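Local coordinates for twin-arginine translocation pathway signal protein (Burkholderia phytofirmans, PDB 2RJO) that probably binds galactose or a related sugar as a periplasmic solute-binding protein, exported by way of the twin-arginine pathway, at residues 102-107 with 280-285; 226-231 with 244-249; 13-18 with 40-45. All blocks are in the same frame, centred on the assembly; numbering follows the deposited sequence.

Interaction 1. Residues 102-107 with 280-285; sequences HPWDYN and DRRESF
His102 and the 3-10 turn 103-105 that follows it, in the loop joining strands 90-94 and 110-115, pack against Glu283, the first residue of strand 283-291, and Arg282 just before it. A histidine-carboxylate hydrogen bond leads the contact: His102 ND1 donates to Glu283 OE2 over 2.6 Å with an angle of 159° at the hydrogen. The oxygen lies near the imidazole plane, and the ring reaches the carboxylate on its syn side, 31° out of the carboxylate plane. The other oxygen, OE1, is hydrogen-bonded to Tyr323 OH, so both ends of this buried carboxylate are held and its rotation is restricted. Glutamate suits the place because its long aliphatic stem also packs: CG lies 3.5 Å from Pro103 CD, against the compact proline ring. The Trp104 and Glu283 side chains cross at about a right angle, with Trp104 CH2 3.5 Å from Glu283 CD. CE3, on the rim of the indole, meets Arg282 CB at 3.7 Å. With chi1 at 47°, the Trp104 ring is carried back across His102, whose CB rests on one face. Arg282 bends at chi2, bringing its guanidinium up to the loop, with Trp104 CA over one face and Pro103 CB at its edge. Around the contact, Arg282 and Ser284 make backbone hydrogen bonds to His113 of strand 110-115, while Phe285 bonds to Ala318 of strand 317-320.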
# COMPACT_ATOMS: atom_id res chain seq x y z
N HIS A 102 -17.24 -7.46 4.53
CA HIS A 102 -17.73 -6.18 4.02
C HIS A 102 -18.14 -5.24 5.15
O HIS A 102 -18.78 -5.66 6.13
CB HIS A 102 -18.94 -6.38 3.10
CG HIS A 102 -18.69 -7.30 1.95
ND1 HIS A 102 -17.82 -6.99 0.92
CD2 HIS A 102 -19.18 -8.53 1.67
CE1 HIS A 102 -17.78 -7.99 0.07
NE2 HIS A 102 -18.60 -8.94 0.49
N PRO A 103 -17.79 -3.95 5.04
CA PRO A 103 -18.17 -3.00 6.09
C PRO A 103 -19.68 -2.91 6.34
O PRO A 103 -20.10 -2.75 7.49
CB PRO A 103 -17.57 -1.67 5.60
CG PRO A 103 -17.36 -1.88 4.14
CD PRO A 103 -16.92 -3.31 4.04
N TRP A 104 -20.48 -3.03 5.29
CA TRP A 104 -21.93 -2.95 5.44
C TRP A 104 -22.52 -4.10 6.26
O TRP A 104 -23.70 -4.06 6.64
CB TRP A 104 -22.61 -2.85 4.08
CG TRP A 104 -22.13 -3.83 3.05
CD1 TRP A 104 -22.46 -5.14 2.95
CD2 TRP A 104 -21.24 -3.56 1.96
NE1 TRP A 104 -21.84 -5.71 1.86
CE2 TRP A 104 -21.07 -4.76 1.24
CE3 TRP A 104 -20.55 -2.41 1.53
CZ2 TRP A 104 -20.27 -4.84 0.10
CZ3 TRP A 104 -19.75 -2.50 0.40
CH2 TRP A 104 -19.61 -3.71 -0.29
N ASP A 105 -21.72 -5.13 6.53
CA ASP A 105 -22.18 -6.24 7.35
C ASP A 105 -21.85 -5.93 8.82
O ASP A 105 -22.23 -6.68 9.73
CB ASP A 105 -21.52 -7.57 6.94
CG ASP A 105 -22.02 -8.09 5.59
OD1 ASP A 105 -23.23 -7.95 5.29
OD2 ASP A 105 -21.21 -8.65 4.83
N TYR A 106 -21.14 -4.82 9.05
CA TYR A 106 -20.81 -4.42 10.42
C TYR A 106 -21.13 -2.95 10.67
O TYR A 106 -20.29 -2.22 11.20
CB TYR A 106 -19.32 -4.65 10.73
CG TYR A 106 -18.87 -6.10 10.80
CD1 TYR A 106 -18.58 -6.82 9.65
CD2 TYR A 106 -18.69 -6.73 12.03
CE1 TYR A 106 -18.11 -8.13 9.71
CE2 TYR A 106 -18.23 -8.06 12.11
CZ TYR A 106 -17.94 -8.75 10.94
OH TYR A 106 -17.44 -10.03 10.98
N ASN A 107 -22.33 -2.50 10.27
CA ASN A 107 -22.72 -1.10 10.50
C ASN A 107 -22.88 -0.81 11.99
O ASN A 107 -23.47 -1.61 12.72
CB ASN A 107 -24.04 -0.77 9.79
CG ASN A 107 -23.94 -0.85 8.27
OD1 ASN A 107 -22.85 -0.73 7.70
ND2 ASN A 107 -25.08 -1.05 7.61
N ASP A 280 -19.62 2.12 -3.16
CA ASP A 280 -18.29 2.60 -3.53
C ASP A 280 -17.69 3.61 -2.55
O ASP A 280 -16.57 4.08 -2.75
CB ASP A 280 -18.28 3.19 -4.95
CG ASP A 280 -19.38 4.20 -5.17
OD1 ASP A 280 -19.08 5.29 -5.69
OD2 ASP A 280 -20.54 3.90 -4.83
N ARG A 281 -18.45 3.95 -1.51
CA ARG A 281 -17.96 4.86 -0.48
C ARG A 281 -17.70 4.07 0.79
O ARG A 281 -17.17 4.59 1.77
CB ARG A 281 -18.97 5.98 -0.23
CG ARG A 281 -19.05 6.92 -1.42
CD ARG A 281 -19.84 8.16 -1.14
NE ARG A 281 -19.62 9.15 -2.18
CZ ARG A 281 -20.09 10.39 -2.13
NH1 ARG A 281 -20.82 10.79 -1.10
NH2 ARG A 281 -19.79 11.24 -3.10
N ARG A 282 -18.07 2.79 0.75
CA ARG A 282 -17.87 1.85 1.85
C ARG A 282 -16.65 0.98 1.55
O ARG A 282 -15.84 0.72 2.43
CB ARG A 282 -19.12 0.99 2.01
CG ARG A 282 -20.13 1.57 2.99
CD ARG A 282 -19.61 1.39 4.42
NE ARG A 282 -20.64 1.64 5.40
CZ ARG A 282 -20.74 1.02 6.57
NH1 ARG A 282 -19.87 0.09 6.93
NH2 ARG A 282 -21.71 1.36 7.41
N GLU A 283 -16.55 0.53 0.30
CA GLU A 283 -15.43 -0.27 -0.18
C GLU A 283 -15.02 0.44 -1.46
O GLU A 283 -15.67 0.31 -2.49
CB GLU A 283 -15.86 -1.70 -0.51
CG GLU A 283 -16.09 -2.57 0.70
CD GLU A 283 -16.20 -4.04 0.35
OE1 GLU A 283 -16.21 -4.37 -0.86
OE2 GLU A 283 -16.29 -4.88 1.28
N SER A 284 -13.93 1.21 -1.38
CA SER A 284 -13.49 2.00 -2.52
C SER A 284 -12.13 1.68 -3.12
O SER A 284 -11.19 1.29 -2.43
CB SER A 284 -13.48 3.48 -2.11
OG SER A 284 -14.55 3.80 -1.23
N PHE A 285 -12.04 1.84 -4.44
CA PHE A 285 -10.77 1.70 -5.14
C PHE A 285 -10.51 3.18 -5.29
O PHE A 285 -11.39 3.92 -5.71
CB PHE A 285 -10.95 1.08 -6.53
CG PHE A 285 -10.57 -0.37 -6.60
CD1 PHE A 285 -10.83 -1.11 -7.75
CD2 PHE A 285 -9.94 -0.99 -5.52
CE1 PHE A 285 -10.48 -2.46 -7.82
CE2 PHE A 285 -9.59 -2.34 -5.58
CZ PHE A 285 -9.86 -3.07 -6.73

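Interaction 2. Residues 226-231 with 244-249; sequences PVTGMD and ELVASV. With GAL (beta-D-galactopyranose), chain B.
The carbonyl oxygen of Val227 is gripped twice from the 244-249 segment. Val246 N donates to Val227 O at 2.7 Å, nearly along the C=O axis, and Leu245 CA brings a CA-H...O contact to the same oxygen. Further on, Gly229 N donates to Ala247 O at 3.0 Å with an angle of 165°, and Ser248 CA answers with a nearly straight CA-H...O contact to Gly229 O. The two backbones thus run side by side in roughly the same direction, 37° apart. Aliphatic side chains fill in beside them: the Leu245 side chain crosses that of Val227 at about a right angle, CD1 4.1 Å from Val227 CG1, and Pro226 CB meets Val246 CG1 at 3.7 Å. Met230, present as selenomethionine, lies alongside Val249, CG to CG2 at 3.7 Å. Serine suits the buried strand start at 248, its one hydroxyl bonded to both Asp206 OD1 and Gly232 N. Asp231 presents a carboxylate to galactose, OD2 taking O2 at 2.6 Å and OD1 taking O3 at 2.7 Å; two acceptor oxygens fit this pair of neighbouring hydroxyls. A strand, a loop carrying a sugar-binding aspartate, then helix 234-241 and a return alongside are consistent with the periplasmic sugar-binding fold.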
# COMPACT_ATOMS: atom_id res chain seq x y z
N PRO A 226 16.39 -1.74 -16.42
CA PRO A 226 15.17 -1.04 -15.98
C PRO A 226 14.42 -1.79 -14.88
O PRO A 226 14.26 -3.00 -14.92
CB PRO A 226 14.37 -0.93 -17.27
CG PRO A 226 14.74 -2.17 -18.00
CD PRO A 226 16.24 -2.21 -17.81
N VAL A 227 13.96 -1.03 -13.89
CA VAL A 227 13.24 -1.61 -12.77
C VAL A 227 12.01 -0.78 -12.47
O VAL A 227 12.01 0.44 -12.69
CB VAL A 227 14.12 -1.61 -11.51
CG1 VAL A 227 13.42 -2.38 -10.40
CG2 VAL A 227 15.48 -2.21 -11.83
N THR A 228 10.96 -1.43 -11.98
CA THR A 228 9.74 -0.72 -11.61
C THR A 228 9.28 -1.11 -10.21
O THR A 228 9.61 -2.19 -9.71
CB THR A 228 8.59 -0.99 -12.60
OG1 THR A 228 8.28 -2.39 -12.61
CG2 THR A 228 8.96 -0.52 -13.99
N GLY A 229 8.51 -0.22 -9.58
CA GLY A 229 8.01 -0.48 -8.25
C GLY A 229 6.59 0.03 -8.10
O GLY A 229 5.88 0.15 -9.08
N MSE A 230 6.19 0.31 -6.87
CA MSE A 230 4.85 0.81 -6.59
C MSE A 230 4.80 1.34 -5.17
O MSE A 230 5.28 0.69 -4.25
CB MSE A 230 3.78 -0.29 -6.78
CG MSE A 230 3.20 -0.34 -8.19
SE MSE A 230 1.85 -1.53 -8.46
CE MSE A 230 2.75 -2.90 -9.11
N ASP A 231 4.22 2.53 -5.02
CA ASP A 231 4.07 3.21 -3.73
C ASP A 231 4.30 4.71 -3.92
O ASP A 231 3.59 5.52 -3.34
CB ASP A 231 5.06 2.67 -2.68
CG ASP A 231 4.56 1.40 -1.99
OD1 ASP A 231 3.37 1.06 -2.17
OD2 ASP A 231 5.34 0.76 -1.26
N GLU A 244 17.16 5.29 -12.37
CA GLU A 244 17.35 3.92 -11.95
C GLU A 244 16.06 3.11 -11.84
O GLU A 244 16.08 1.88 -12.00
CB GLU A 244 18.15 3.90 -10.65
CG GLU A 244 19.56 4.41 -10.91
CD GLU A 244 20.44 4.38 -9.69
OE1 GLU A 244 20.34 3.42 -8.92
OE2 GLU A 244 21.25 5.32 -9.53
N LEU A 245 14.95 3.81 -11.60
CA LEU A 245 13.64 3.19 -11.50
C LEU A 245 12.88 3.81 -12.66
O LEU A 245 12.86 5.04 -12.78
CB LEU A 245 12.97 3.56 -10.18
CG LEU A 245 11.67 2.83 -9.82
CD1 LEU A 245 11.97 1.37 -9.48
CD2 LEU A 245 11.02 3.50 -8.65
N VAL A 246 12.28 3.01 -13.54
CA VAL A 246 11.57 3.59 -14.67
C VAL A 246 10.13 4.00 -14.38
O VAL A 246 9.56 4.82 -15.10
CB VAL A 246 11.60 2.67 -15.90
CG1 VAL A 246 13.04 2.40 -16.29
CG2 VAL A 246 10.89 1.38 -15.62
N ALA A 247 9.54 3.45 -13.32
CA ALA A 247 8.17 3.80 -12.97
C ALA A 247 7.73 3.30 -11.61
O ALA A 247 8.31 2.36 -11.07
CB ALA A 247 7.22 3.28 -14.04
N SER A 248 6.70 3.94 -11.07
CA SER A 248 6.12 3.57 -9.80
C SER A 248 4.67 4.06 -9.81
O SER A 248 4.20 4.64 -10.80
CB SER A 248 6.89 4.22 -8.65
OG SER A 248 6.38 3.82 -7.39
N VAL A 249 3.95 3.84 -8.71
CA VAL A 249 2.58 4.30 -8.62
C VAL A 249 2.38 4.90 -7.23
O VAL A 249 2.67 4.26 -6.22
CB VAL A 249 1.58 3.14 -8.86
CG1 VAL A 249 0.15 3.67 -8.84
CG2 VAL A 249 1.87 2.47 -10.20
C1 GAL B . 3.36 -2.52 2.05
C2 GAL B . 3.47 -2.12 0.55
C3 GAL B . 2.11 -1.52 0.11
C4 GAL B . 1.02 -2.59 0.31
C5 GAL B . 1.01 -2.94 1.82
C6 GAL B . -0.05 -4.00 2.07
O1 GAL B . 4.62 -3.09 2.46
O2 GAL B . 4.49 -1.13 0.39
O3 GAL B . 2.16 -1.17 -1.27
O4 GAL B . 1.35 -3.74 -0.45
O5 GAL B . 2.31 -3.50 2.23
O6 GAL B . -0.04 -4.30 3.45

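Interaction 3. Residues 13-18 with 40-45; sequences RSLTNP and PLTTEG. With GAL (beta-D-galactopyranose), chain B; SO4 (sulfate ion), chain D.
Arg13 and Glu44 are joined by the backbone hydrogen bond of this contact, Glu44 N to Arg13 O at 2.7 Å, with the donor in the carbonyl plane. Ser14 OG gives that oxygen a second bond, approaching from above the plane at 2.6 Å. Within the 40-45 segment, Thr43 OG1 accepts from Gly45 N in an ST turn; at Gly45 the backbone angles would jam a CB against the preceding carbonyl, so glycine fits. The packing contacts come from Thr42, whose CG2, anti to the backbone N, lies 3.6 Å from Ser14 CA, while Leu15 swings its CD2 obliquely toward Thr42. A third group of bonds runs to the bound sugar and a sulfate ion, probably from the crystallisation liquor. Arg13, bent at chi3 (-69°), sends NH2 to galactose O6 over 3.0 Å and NH1 to sulfate O2 over 2.8 Å; its NE is held by Asn72, which helps fix the flat guanidinium. Asn17 ND2 donates to sulfate O4 at 2.6 Å, and its OD1 caps Tyr19 N. The loop after strand 7-12 thus supplies Arg13 and the helix N-cap Asn17 to the galactose pocket, and the loop after parallel strand 38-42 packs against it, consistent with a periplasmic binding protein fold.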
# COMPACT_ATOMS: atom_id res chain seq x y z
N ARG A 13 2.46 -2.55 9.43
CA ARG A 13 3.57 -3.48 9.56
C ARG A 13 4.91 -2.94 10.07
O ARG A 13 5.39 -3.41 11.10
CB ARG A 13 3.78 -4.22 8.23
CG ARG A 13 4.28 -5.65 8.40
CD ARG A 13 4.27 -6.43 7.10
NE ARG A 13 2.92 -6.73 6.61
CZ ARG A 13 2.29 -6.03 5.68
NH1 ARG A 13 2.87 -4.96 5.13
NH2 ARG A 13 1.08 -6.39 5.27
N SER A 14 5.51 -1.97 9.39
CA SER A 14 6.81 -1.47 9.85
C SER A 14 7.21 -0.04 9.50
O SER A 14 6.79 0.51 8.48
CB SER A 14 7.90 -2.40 9.34
OG SER A 14 7.61 -3.73 9.71
N LEU A 15 8.05 0.54 10.36
CA LEU A 15 8.55 1.90 10.15
C LEU A 15 9.79 1.89 9.25
O LEU A 15 10.32 2.95 8.90
CB LEU A 15 8.95 2.56 11.48
CG LEU A 15 7.96 3.42 12.29
CD1 LEU A 15 7.31 4.44 11.37
CD2 LEU A 15 6.92 2.54 12.95
N THR A 16 10.24 0.71 8.86
CA THR A 16 11.44 0.61 8.02
C THR A 16 11.15 0.85 6.54
O THR A 16 12.05 1.18 5.78
CB THR A 16 12.16 -0.75 8.22
OG1 THR A 16 13.10 -0.95 7.15
CG2 THR A 16 11.18 -1.91 8.25
N ASN A 17 9.89 0.68 6.14
CA ASN A 17 9.44 0.89 4.76
C ASN A 17 8.95 2.33 4.66
O ASN A 17 7.98 2.70 5.32
CB ASN A 17 8.28 -0.06 4.44
CG ASN A 17 7.76 0.09 3.00
OD1 ASN A 17 7.90 1.14 2.38
ND2 ASN A 17 7.15 -0.97 2.48
N PRO A 18 9.60 3.16 3.83
CA PRO A 18 9.18 4.56 3.69
C PRO A 18 7.69 4.73 3.40
O PRO A 18 7.09 5.77 3.69
CB PRO A 18 10.09 5.10 2.59
CG PRO A 18 10.50 3.88 1.81
CD PRO A 18 10.70 2.85 2.89
N PRO A 40 0.45 5.33 17.46
CA PRO A 40 0.86 4.50 16.33
C PRO A 40 1.13 3.09 16.81
O PRO A 40 1.65 2.90 17.90
CB PRO A 40 2.12 5.22 15.83
CG PRO A 40 2.74 5.68 17.11
CD PRO A 40 1.56 6.18 17.93
N LEU A 41 0.75 2.10 16.01
CA LEU A 41 0.99 0.71 16.39
C LEU A 41 1.72 0.00 15.25
O LEU A 41 1.29 0.06 14.10
CB LEU A 41 -0.34 0.01 16.70
CG LEU A 41 -1.18 0.58 17.86
CD1 LEU A 41 -2.44 -0.25 18.02
CD2 LEU A 41 -0.38 0.58 19.16
N THR A 42 2.84 -0.64 15.58
CA THR A 42 3.64 -1.36 14.58
C THR A 42 3.71 -2.84 14.96
O THR A 42 4.12 -3.18 16.07
CB THR A 42 5.07 -0.79 14.49
OG1 THR A 42 5.02 0.63 14.32
CG2 THR A 42 5.81 -1.40 13.29
N THR A 43 3.31 -3.71 14.04
CA THR A 43 3.30 -5.16 14.26
C THR A 43 4.64 -5.82 14.00
O THR A 43 5.00 -6.81 14.66
CB THR A 43 2.28 -5.86 13.34
OG1 THR A 43 2.71 -5.74 11.98
CG2 THR A 43 0.90 -5.23 13.49
N GLU A 44 5.38 -5.28 13.04
CA GLU A 44 6.68 -5.78 12.62
C GLU A 44 6.57 -7.18 12.01
O GLU A 44 7.50 -7.97 12.04
CB GLU A 44 7.69 -5.75 13.79
CG GLU A 44 7.85 -7.03 14.59
CD GLU A 44 7.11 -6.99 15.91
OE1 GLU A 44 7.05 -5.88 16.52
OE2 GLU A 44 6.61 -8.05 16.35
N GLY A 45 5.40 -7.46 11.44
CA GLY A 45 5.18 -8.74 10.78
C GLY A 45 4.44 -9.79 11.58
O GLY A 45 4.09 -10.85 11.06
C1 GAL B . 3.36 -2.52 2.05
C2 GAL B . 3.47 -2.12 0.55
C3 GAL B . 2.11 -1.52 0.11
C4 GAL B . 1.02 -2.59 0.31
C5 GAL B . 1.01 -2.94 1.82
C6 GAL B . -0.05 -4.00 2.07
O1 GAL B . 4.62 -3.09 2.46
O2 GAL B . 4.49 -1.13 0.39
O3 GAL B . 2.16 -1.17 -1.27
O4 GAL B . 1.35 -3.74 -0.45
O5 GAL B . 2.31 -3.50 2.23
O6 GAL B . -0.04 -4.30 3.45
S SO4 D . 6.70 -3.75 5.18
O1 SO4 D . 6.75 -3.55 6.65
O2 SO4 D . 5.62 -4.70 4.83
O3 SO4 D . 8.01 -4.24 4.69
O4 SO4 D . 6.40 -2.45 4.54

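How the interactions relate
From the N terminus, interaction 3 closes first, joining the loop after strand 7-12 to the end of strand 38-42 across helix 18-34. Interaction 1 opens later, after strand 90-94, and closes only at strand 283-291, so it encloses about half of the chain, much of it in the middle. Interaction 2 falls entirely within that span, bridging strands 227-228 and 248-250 around helix 234-241. None of the loops cross. All three reach one mixed sheet, strands 248-250 and 283-291 being neighbours in it, while strand 227-228 belongs to the separate parallel sheet. Interactions 2 and 3, with centres about 22 Å apart, both touch the galactose, whereas interaction 1 lies away from it.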